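Local coordinates for 4-hydroxy-tetrahydrodipicolinate synthase (Methylacidiphilum fumariolicum SolV, PDB 6T3T), which probably catalyses the condensation of pyruvate with aspartate semialdehyde to 4-hydroxy-tetrahydrodipicolinate in lysine biosynthesis, at residues L28-E33 with L210-V215; N249-K254 with L265-P270. One frame throughout, in Å; residues are numbered along the deposited sequence.

Interaction 1 (L28-E33 with L210-V215); sequences LEHQIE and LFPRPV
Q31, near the C-terminal end of helix 21-32, and P212, in the first turn of helix 212-223, bring the two backbones closest, with their CA atoms 6.1 Å apart. The P212 ring points from its helix toward helix 21-32 and lodges against H30 and Q31, which it crosses at about a right angle. Its CB lies 3.8 Å from Q31 OE1, while its CG is 3.9 Å from H30 CD2, so one saturated ring touches the flat ends of two consecutive residues. H30 reaches it because chi1 of -165° sets the imidazole opposite its own backbone nitrogen and swings CD2 and NE2 across to the proline. In Q31 a bend at chi2, -58°, brings the amide against P212 CB, and that amide is gripped by two bonds: OE1 accepts a hydrogen bond from T8 of strand 5-9, and NE2 donates to the carbonyl of S208. Q31 is buried, and these two bonds satisfy both ends of its amide and fix which end is oxygen, so P212 packs against a group already held in place. The long R213 side chain reaches toward E33, where NH2 passes 3.5 Å from the backbone O at an angle too poor for a hydrogen bond; the same nitrogen bonds instead to N34 OD1. F211 occupies the N-cap position of helix 212-223 and turns away from this interface. The contact is packing between the first and last helices of a TIM barrel, adjacent because the closed sheet places strand 202-205 beside strand 5-9. I36 also touches Q31 and P212, L28 rests on helix 53-67, and L210 meets helix 251-259 while F211 and P214 lean on helix 276-295.

Interaction 2 (N249-K254 with L265-P270); sequences NPVPVK and LELRLP
K254 lays its aliphatic chain along L267, the two side chains running past each other in opposite directions with CD 3.7 Å from L267 CD2. Its first two torsions are extended, then chi3 of -90° turns the chain and delivers the ammonium group to the backbone of E266. There NZ donates a 2.9 Å hydrogen bond to E266 O, arriving almost in line with the carbonyl (C=O...N angle 168°). The same nitrogen forms a salt bridge with E47 and a hydrogen bond to S12 O. NZ thus has three oxygen partners, and the nearby E47 carboxylate would be expected to favour the charged ammonium form of the lysine. Nearer the helix, L265 CD1 comes to 4.1 Å from K254 CG. One turn back, V251 CG1 meets L267 CD1 at 3.9 Å, the valine and leucine crossing at about a right angle; L267 thus spreads its two methyls over V251 and K254. These segments belong to the C-terminal helical region that follows the eight-stranded TIM barrel in the DapA family: P250, preceded by a cis peptide bond, occupies the N-cap position of helix 251-259, and the irregular chain at 265-270 doubles back beside it. The CB of E266 points away from the helix, and its OE2 accepts a hydrogen bond from G17 N. L269 and P270 pack against T82 and N80 of a second subunit.

In the fold
From the N terminus, strand 5-9 and helix 21-32 open the barrel, and nearly all its remaining strands and helices pass before 210-215 returns to 28-33. Interaction 1 thus closes a very long loop, with 176 residues between its segments, and joins the beginning of the barrel to its last helix. Interaction 2 comes later and is local: only ten residues separate its segments, and it ties the start of helix 251-259 to the loop leading into helix 276-295. The two loops follow in series, neither nesting nor crossing. Their centres are 20 Å apart, yet L210 CG packs 4.3 Å from V253 CG2, linking the junction of the first and last barrel helices to helix 251-259.

Interaction 1 (L28-E33 with L210-V215)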
ATOM      1  N   LEU A  28     -29.151 -25.174   3.234  1.00 22.21           N
ATOM      2  CA  LEU A  28     -29.076 -25.245   4.687  1.00 19.35           C
ATOM      3  C   LEU A  28     -29.011 -26.692   5.166  1.00 19.23           C
ATOM      4  O   LEU A  28     -28.226 -27.018   6.058  1.00 22.29           O
ATOM      5  CB  LEU A  28     -30.259 -24.492   5.294  1.00 22.35           C
ATOM      6  CG  LEU A  28     -30.087 -22.979   5.193  1.00 18.87           C
ATOM      7  CD1 LEU A  28     -31.344 -22.221   5.639  1.00 19.16           C
ATOM      8  CD2 LEU A  28     -28.891 -22.585   6.028  1.00 19.64           C
ATOM      9  N   GLU A  29     -29.813 -27.578   4.573  1.00 23.82           N
ATOM     10  CA  GLU A  29     -29.759 -28.989   4.949  1.00 20.01           C
ATOM     11  C   GLU A  29     -28.397 -29.597   4.641  1.00 23.54           C
ATOM     12  O   GLU A  29     -27.881 -30.400   5.423  1.00 20.46           O
ATOM     13  CB  GLU A  29     -30.862 -29.772   4.249  1.00 16.48           C
ATOM     14  CG  GLU A  29     -32.280 -29.361   4.677  1.00 22.53           C
ATOM     15  CD  GLU A  29     -32.590 -29.636   6.164  1.00 24.64           C
ATOM     16  OE1 GLU A  29     -31.874 -30.431   6.825  1.00 24.55           O
ATOM     17  OE2 GLU A  29     -33.587 -29.070   6.667  1.00 26.53           O
ATOM     18  N   HIS A  30     -27.815 -29.261   3.488  1.00 21.28           N
ATOM     19  CA  HIS A  30     -26.491 -29.794   3.164  1.00 22.75           C
ATOM     20  C   HIS A  30     -25.460 -29.345   4.199  1.00 19.70           C
ATOM     21  O   HIS A  30     -24.560 -30.115   4.557  1.00 17.86           O
ATOM     22  CB  HIS A  30     -26.089 -29.376   1.734  1.00 18.22           C
ATOM     23  CG  HIS A  30     -24.923 -30.148   1.175  1.00 31.17           C
ATOM     24  ND1 HIS A  30     -24.911 -31.528   1.079  1.00 31.86           N
ATOM     25  CD2 HIS A  30     -23.731 -29.730   0.673  1.00 29.55           C
ATOM     26  CE1 HIS A  30     -23.763 -31.923   0.556  1.00 29.83           C
ATOM     27  NE2 HIS A  30     -23.025 -30.855   0.312  1.00 27.53           N
ATOM     28  N   GLN A  31     -25.596 -28.109   4.717  1.00 17.84           N
ATOM     29  CA  GLN A  31     -24.693 -27.648   5.773  1.00 16.65           C
ATOM     30  C   GLN A  31     -24.870 -28.482   7.046  1.00 17.78           C
ATOM     31  O   GLN A  31     -23.893 -28.996   7.603  1.00 13.74           O
ATOM     32  CB  GLN A  31     -24.914 -26.158   6.074  1.00 15.42           C
ATOM     33  CG  GLN A  31     -24.622 -25.169   4.892  1.00 17.95           C
ATOM     34  CD  GLN A  31     -23.190 -25.289   4.386  1.00 18.60           C
ATOM     35  OE1 GLN A  31     -22.235 -25.073   5.136  1.00 20.03           O
ATOM     36  NE2 GLN A  31     -23.038 -25.720   3.141  1.00 19.52           N
ATOM     37  N   ILE A  32     -26.116 -28.629   7.511  1.00 18.33           N
ATOM     38  CA  ILE A  32     -26.405 -29.347   8.757  1.00 16.32           C
ATOM     39  C   ILE A  32     -25.921 -30.791   8.682  1.00 19.64           C
ATOM     40  O   ILE A  32     -25.528 -31.385   9.692  1.00 20.97           O
ATOM     41  CB  ILE A  32     -27.919 -29.297   9.049  1.00 20.08           C
ATOM     42  CG1 ILE A  32     -28.363 -27.873   9.356  1.00 20.05           C
ATOM     43  CG2 ILE A  32     -28.299 -30.287  10.173  1.00 15.57           C
ATOM     44  CD1 ILE A  32     -29.861 -27.682   9.243  1.00 16.81           C
ATOM     45  N   GLU A  33     -26.006 -31.398   7.497  1.00 16.34           N
ATOM     46  CA  GLU A  33     -25.626 -32.798   7.308  1.00 23.71           C
ATOM     47  C   GLU A  33     -24.126 -32.999   7.259  1.00 17.91           C
ATOM     48  O   GLU A  33     -23.671 -34.143   7.177  1.00 19.77           O
ATOM     49  CB  GLU A  33     -26.212 -33.345   5.989  1.00 19.27           C
ATOM     50  CG  GLU A  33     -27.718 -33.625   5.982  1.00 27.38           C
ATOM     51  CD  GLU A  33     -28.246 -33.699   4.541  1.00 37.92           C
ATOM     52  OE1 GLU A  33     -27.406 -33.568   3.607  1.00 32.34           O
ATOM     53  OE2 GLU A  33     -29.480 -33.840   4.337  1.00 42.08           O
ATOM     54  N   LEU A 210     -19.611 -24.869  -0.589  1.00 14.74           N
ATOM     55  CA  LEU A 210     -19.400 -25.897  -1.584  1.00 16.71           C
ATOM     56  C   LEU A 210     -18.955 -27.203  -0.965  1.00 19.39           C
ATOM     57  O   LEU A 210     -19.487 -28.262  -1.318  1.00 20.10           O
ATOM     58  CB  LEU A 210     -18.346 -25.437  -2.592  1.00 18.55           C
ATOM     59  CG  LEU A 210     -18.712 -24.312  -3.564  1.00 19.21           C
ATOM     60  CD1 LEU A 210     -17.428 -23.765  -4.187  1.00 14.09           C
ATOM     61  CD2 LEU A 210     -19.708 -24.793  -4.670  1.00 14.02           C
ATOM     62  N   PHE A 211     -18.016 -27.132  -0.017  1.00 16.12           N
ATOM     63  CA  PHE A 211     -17.381 -28.309   0.579  1.00 16.08           C
ATOM     64  C   PHE A 211     -17.445 -28.182   2.097  1.00 16.54           C
ATOM     65  O   PHE A 211     -16.417 -27.995   2.763  1.00 17.12           O
ATOM     66  CB  PHE A 211     -15.943 -28.466   0.080  1.00 17.74           C
ATOM     67  CG  PHE A 211     -15.844 -28.628  -1.408  1.00 20.76           C
ATOM     68  CD1 PHE A 211     -16.180 -29.834  -2.008  1.00 19.25           C
ATOM     69  CD2 PHE A 211     -15.441 -27.564  -2.212  1.00 19.12           C
ATOM     70  CE1 PHE A 211     -16.101 -29.998  -3.395  1.00 26.74           C
ATOM     71  CE2 PHE A 211     -15.377 -27.703  -3.616  1.00 20.54           C
ATOM     72  CZ  PHE A 211     -15.701 -28.941  -4.205  1.00 21.73           C
ATOM     73  N   PRO A 212     -18.650 -28.287   2.673  1.00 15.55           N
ATOM     74  CA  PRO A 212     -18.786 -28.135   4.137  1.00 14.82           C
ATOM     75  C   PRO A 212     -18.001 -29.157   4.947  1.00 15.93           C
ATOM     76  O   PRO A 212     -17.311 -28.788   5.895  1.00 16.36           O
ATOM     77  CB  PRO A 212     -20.310 -28.278   4.358  1.00 14.71           C
ATOM     78  CG  PRO A 212     -20.800 -29.035   3.181  1.00 18.29           C
ATOM     79  CD  PRO A 212     -19.947 -28.551   2.021  1.00 14.30           C
ATOM     80  N   ARG A 213     -18.075 -30.438   4.608  1.00 17.82           N
ATOM     81  CA  ARG A 213     -17.340 -31.419   5.407  1.00 19.58           C
ATOM     82  C   ARG A 213     -15.831 -31.247   5.343  1.00 17.02           C
ATOM     83  O   ARG A 213     -15.190 -31.294   6.406  1.00 14.13           O
ATOM     84  CB  ARG A 213     -17.697 -32.845   4.995  1.00 20.36           C
ATOM     85  CG  ARG A 213     -18.603 -33.593   5.922  1.00 31.45           C
ATOM     86  CD  ARG A 213     -18.621 -35.080   5.585  1.00 23.49           C
ATOM     87  NE  ARG A 213     -18.719 -35.881   6.781  1.00 33.67           N
ATOM     88  CZ  ARG A 213     -19.860 -36.414   7.200  1.00 30.36           C
ATOM     89  NH1 ARG A 213     -19.890 -37.123   8.305  1.00 35.06           N
ATOM     90  NH2 ARG A 213     -20.970 -36.234   6.503  1.00 33.21           N
ATOM     91  N   PRO A 214     -15.194 -31.103   4.167  1.00 16.87           N
ATOM     92  CA  PRO A 214     -13.732 -30.898   4.160  1.00 14.18           C
ATOM     93  C   PRO A 214     -13.269 -29.625   4.868  1.00 14.77           C
ATOM     94  O   PRO A 214     -12.235 -29.641   5.546  1.00 16.78           O
ATOM     95  CB  PRO A 214     -13.409 -30.890   2.660  1.00 13.65           C
ATOM     96  CG  PRO A 214     -14.484 -31.717   2.048  1.00 15.49           C
ATOM     97  CD  PRO A 214     -15.708 -31.255   2.795  1.00 16.34           C
ATOM     98  N   VAL A 215     -13.968 -28.504   4.682  1.00 15.06           N
ATOM     99  CA  VAL A 215     -13.557 -27.255   5.325  1.00 16.31           C
ATOM    100  C   VAL A 215     -13.667 -27.374   6.838  1.00 18.78           C
ATOM    101  O   VAL A 215     -12.778 -26.940   7.577  1.00 18.49           O
ATOM    102  CB  VAL A 215     -14.390 -26.071   4.797  1.00 13.97           C
ATOM    103  CG1 VAL A 215     -14.207 -24.854   5.675  1.00 18.68           C
ATOM    104  CG2 VAL A 215     -13.988 -25.742   3.363  1.00 17.60           C
TER

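Interaction 2 (N249-K254 with L265-P270)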
ATOM      1  N   ASN A 249     -15.917 -11.932  -3.993  1.00 17.81           N
ATOM      2  CA  ASN A 249     -16.926 -12.727  -3.320  1.00 20.05           C
ATOM      3  C   ASN A 249     -18.212 -11.910  -3.183  1.00 16.11           C
ATOM      4  O   ASN A 249     -18.147 -10.739  -2.809  1.00 18.76           O
ATOM      5  CB  ASN A 249     -16.382 -13.138  -1.950  1.00 17.25           C
ATOM      6  CG  ASN A 249     -17.379 -13.927  -1.145  1.00 16.56           C
ATOM      7  OD1 ASN A 249     -17.828 -14.996  -1.553  1.00 18.94           O
ATOM      8  ND2 ASN A 249     -17.760 -13.388  -0.010  1.00 15.05           N
ATOM      9  N   PRO A 250     -19.402 -12.485  -3.455  1.00 20.52           N
ATOM     10  CA  PRO A 250     -19.733 -13.896  -3.731  1.00 18.06           C
ATOM     11  C   PRO A 250     -19.867 -14.326  -5.185  1.00 15.81           C
ATOM     12  O   PRO A 250     -20.499 -15.366  -5.402  1.00 18.19           O
ATOM     13  CB  PRO A 250     -21.096 -14.050  -3.064  1.00 16.32           C
ATOM     14  CG  PRO A 250     -21.772 -12.704  -3.393  1.00 17.61           C
ATOM     15  CD  PRO A 250     -20.630 -11.676  -3.270  1.00 17.07           C
ATOM     16  N   VAL A 251     -19.332 -13.588  -6.168  1.00 16.58           N
ATOM     17  CA  VAL A 251     -19.508 -14.004  -7.561  1.00 15.46           C
ATOM     18  C   VAL A 251     -18.915 -15.379  -7.828  1.00 15.68           C
ATOM     19  O   VAL A 251     -19.623 -16.225  -8.406  1.00 17.11           O
ATOM     20  CB  VAL A 251     -18.954 -12.939  -8.527  1.00 17.34           C
ATOM     21  CG1 VAL A 251     -19.159 -13.424  -9.943  1.00 12.85           C
ATOM     22  CG2 VAL A 251     -19.624 -11.597  -8.321  1.00 18.92           C
ATOM     23  N   PRO A 252     -17.660 -15.683  -7.448  1.00 18.31           N
ATOM     24  CA  PRO A 252     -17.154 -17.054  -7.699  1.00 18.59           C
ATOM     25  C   PRO A 252     -17.933 -18.133  -6.963  1.00 16.97           C
ATOM     26  O   PRO A 252     -18.298 -19.139  -7.582  1.00 13.03           O
ATOM     27  CB  PRO A 252     -15.686 -16.984  -7.247  1.00 18.88           C
ATOM     28  CG  PRO A 252     -15.336 -15.527  -7.317  1.00 19.69           C
ATOM     29  CD  PRO A 252     -16.602 -14.827  -6.866  1.00 18.23           C
ATOM     30  N   VAL A 253     -18.199 -17.970  -5.662  1.00 12.31           N
ATOM     31  CA  VAL A 253     -18.883 -19.048  -4.953  1.00 13.24           C
ATOM     32  C   VAL A 253     -20.310 -19.219  -5.472  1.00 15.38           C
ATOM     33  O   VAL A 253     -20.800 -20.341  -5.608  1.00 13.56           O
ATOM     34  CB  VAL A 253     -18.843 -18.853  -3.424  1.00 13.34           C
ATOM     35  CG1 VAL A 253     -19.777 -17.726  -2.934  1.00 12.74           C
ATOM     36  CG2 VAL A 253     -19.205 -20.159  -2.751  1.00 12.31           C
ATOM     37  N   LYS A 254     -20.990 -18.130  -5.816  1.00 18.94           N
ATOM     38  CA  LYS A 254     -22.333 -18.327  -6.357  1.00 18.66           C
ATOM     39  C   LYS A 254     -22.264 -18.919  -7.768  1.00 18.99           C
ATOM     40  O   LYS A 254     -23.106 -19.739  -8.140  1.00 17.88           O
ATOM     41  CB  LYS A 254     -23.135 -17.016  -6.339  1.00 18.61           C
ATOM     42  CG  LYS A 254     -24.562 -17.180  -6.891  1.00 23.71           C
ATOM     43  CD  LYS A 254     -25.394 -15.918  -6.753  1.00 28.03           C
ATOM     44  CE  LYS A 254     -26.140 -15.863  -5.436  1.00 19.62           C
ATOM     45  NZ  LYS A 254     -27.180 -14.782  -5.530  1.00 19.26           N
ATOM     46  N   LEU A 265     -27.594 -18.582 -11.174  1.00 24.57           N
ATOM     47  CA  LEU A 265     -26.556 -17.560 -11.235  1.00 23.44           C
ATOM     48  C   LEU A 265     -27.269 -16.233 -11.482  1.00 21.78           C
ATOM     49  O   LEU A 265     -27.336 -15.714 -12.597  1.00 23.09           O
ATOM     50  CB  LEU A 265     -25.510 -17.862 -12.294  1.00 21.07           C
ATOM     51  CG  LEU A 265     -24.400 -16.809 -12.328  1.00 23.17           C
ATOM     52  CD1 LEU A 265     -24.081 -16.335 -10.917  1.00 25.42           C
ATOM     53  CD2 LEU A 265     -23.177 -17.386 -12.974  1.00 30.43           C
ATOM     54  N   GLU A 266     -27.925 -15.765 -10.433  1.00 24.28           N
ATOM     55  CA  GLU A 266     -28.554 -14.454 -10.391  1.00 26.31           C
ATOM     56  C   GLU A 266     -27.785 -13.593  -9.400  1.00 23.40           C
ATOM     57  O   GLU A 266     -27.763 -13.888  -8.202  1.00 23.45           O
ATOM     58  CB  GLU A 266     -30.014 -14.552  -9.982  1.00 17.70           C
ATOM     59  CG  GLU A 266     -30.914 -13.627 -10.731  1.00 31.43           C
ATOM     60  CD  GLU A 266     -32.362 -13.908 -10.454  1.00 24.04           C
ATOM     61  OE1 GLU A 266     -32.957 -14.642 -11.255  1.00 29.89           O
ATOM     62  OE2 GLU A 266     -32.915 -13.357  -9.479  1.00 30.20           O
ATOM     63  N   LEU A 267     -27.132 -12.563  -9.906  1.00 21.72           N
ATOM     64  CA  LEU A 267     -26.436 -11.586  -9.092  1.00 27.97           C
ATOM     65  C   LEU A 267     -27.136 -10.241  -9.229  1.00 24.77           C
ATOM     66  O   LEU A 267     -27.593  -9.874 -10.319  1.00 31.10           O
ATOM     67  CB  LEU A 267     -24.970 -11.480  -9.511  1.00 23.40           C
ATOM     68  CG  LEU A 267     -24.183 -12.764  -9.308  1.00 22.06           C
ATOM     69  CD1 LEU A 267     -23.016 -12.877 -10.292  1.00 21.86           C
ATOM     70  CD2 LEU A 267     -23.698 -12.812  -7.881  1.00 22.45           C
ATOM     71  N   ARG A 268     -27.199  -9.504  -8.142  1.00 18.57           N
ATOM     72  CA  ARG A 268     -27.775  -8.167  -8.187  1.00 18.78           C
ATOM     73  C   ARG A 268     -26.682  -7.131  -8.408  1.00 19.46           C
ATOM     74  O   ARG A 268     -25.654  -7.141  -7.715  1.00 20.01           O
ATOM     75  CB  ARG A 268     -28.538  -7.889  -6.899  1.00 12.66           C
ATOM     76  CG  ARG A 268     -29.771  -8.773  -6.791  1.00 24.15           C
ATOM     77  CD  ARG A 268     -30.510  -8.633  -5.440  1.00 23.03           C
ATOM     78  NE  ARG A 268     -31.808  -9.293  -5.532  1.00 25.49           N
ATOM     79  CZ  ARG A 268     -32.806  -9.139  -4.667  1.00 28.30           C
ATOM     80  NH1 ARG A 268     -32.691  -8.332  -3.609  1.00 24.22           N
ATOM     81  NH2 ARG A 268     -33.937  -9.790  -4.878  1.00 27.64           N
ATOM     82  N   LEU A 269     -26.920  -6.242  -9.368  1.00 21.27           N
ATOM     83  CA  LEU A 269     -26.012  -5.147  -9.648  1.00 17.97           C
ATOM     84  C   LEU A 269     -25.810  -4.307  -8.392  1.00 18.32           C
ATOM     85  O   LEU A 269     -26.772  -4.013  -7.681  1.00 16.36           O
ATOM     86  CB  LEU A 269     -26.552  -4.298 -10.800  1.00 17.75           C
ATOM     87  CG  LEU A 269     -26.453  -4.885 -12.228  1.00 20.63           C
ATOM     88  CD1 LEU A 269     -27.184  -4.038 -13.274  1.00 18.47           C
ATOM     89  CD2 LEU A 269     -25.001  -5.071 -12.611  1.00 15.44           C
ATOM     90  N   PRO A 270     -24.583  -3.838  -8.123  1.00 22.80           N
ATOM     91  CA  PRO A 270     -23.451  -3.742  -9.058  1.00 18.93           C
ATOM     92  C   PRO A 270     -22.585  -5.008  -9.260  1.00 16.62           C
ATOM     93  O   PRO A 270     -21.579  -4.927  -9.962  1.00 20.66           O
ATOM     94  CB  PRO A 270     -22.615  -2.606  -8.439  1.00 20.46           C
ATOM     95  CG  PRO A 270     -22.777  -2.852  -6.919  1.00 15.08           C
ATOM     96  CD  PRO A 270     -24.255  -3.289  -6.788  1.00 15.26           C
TER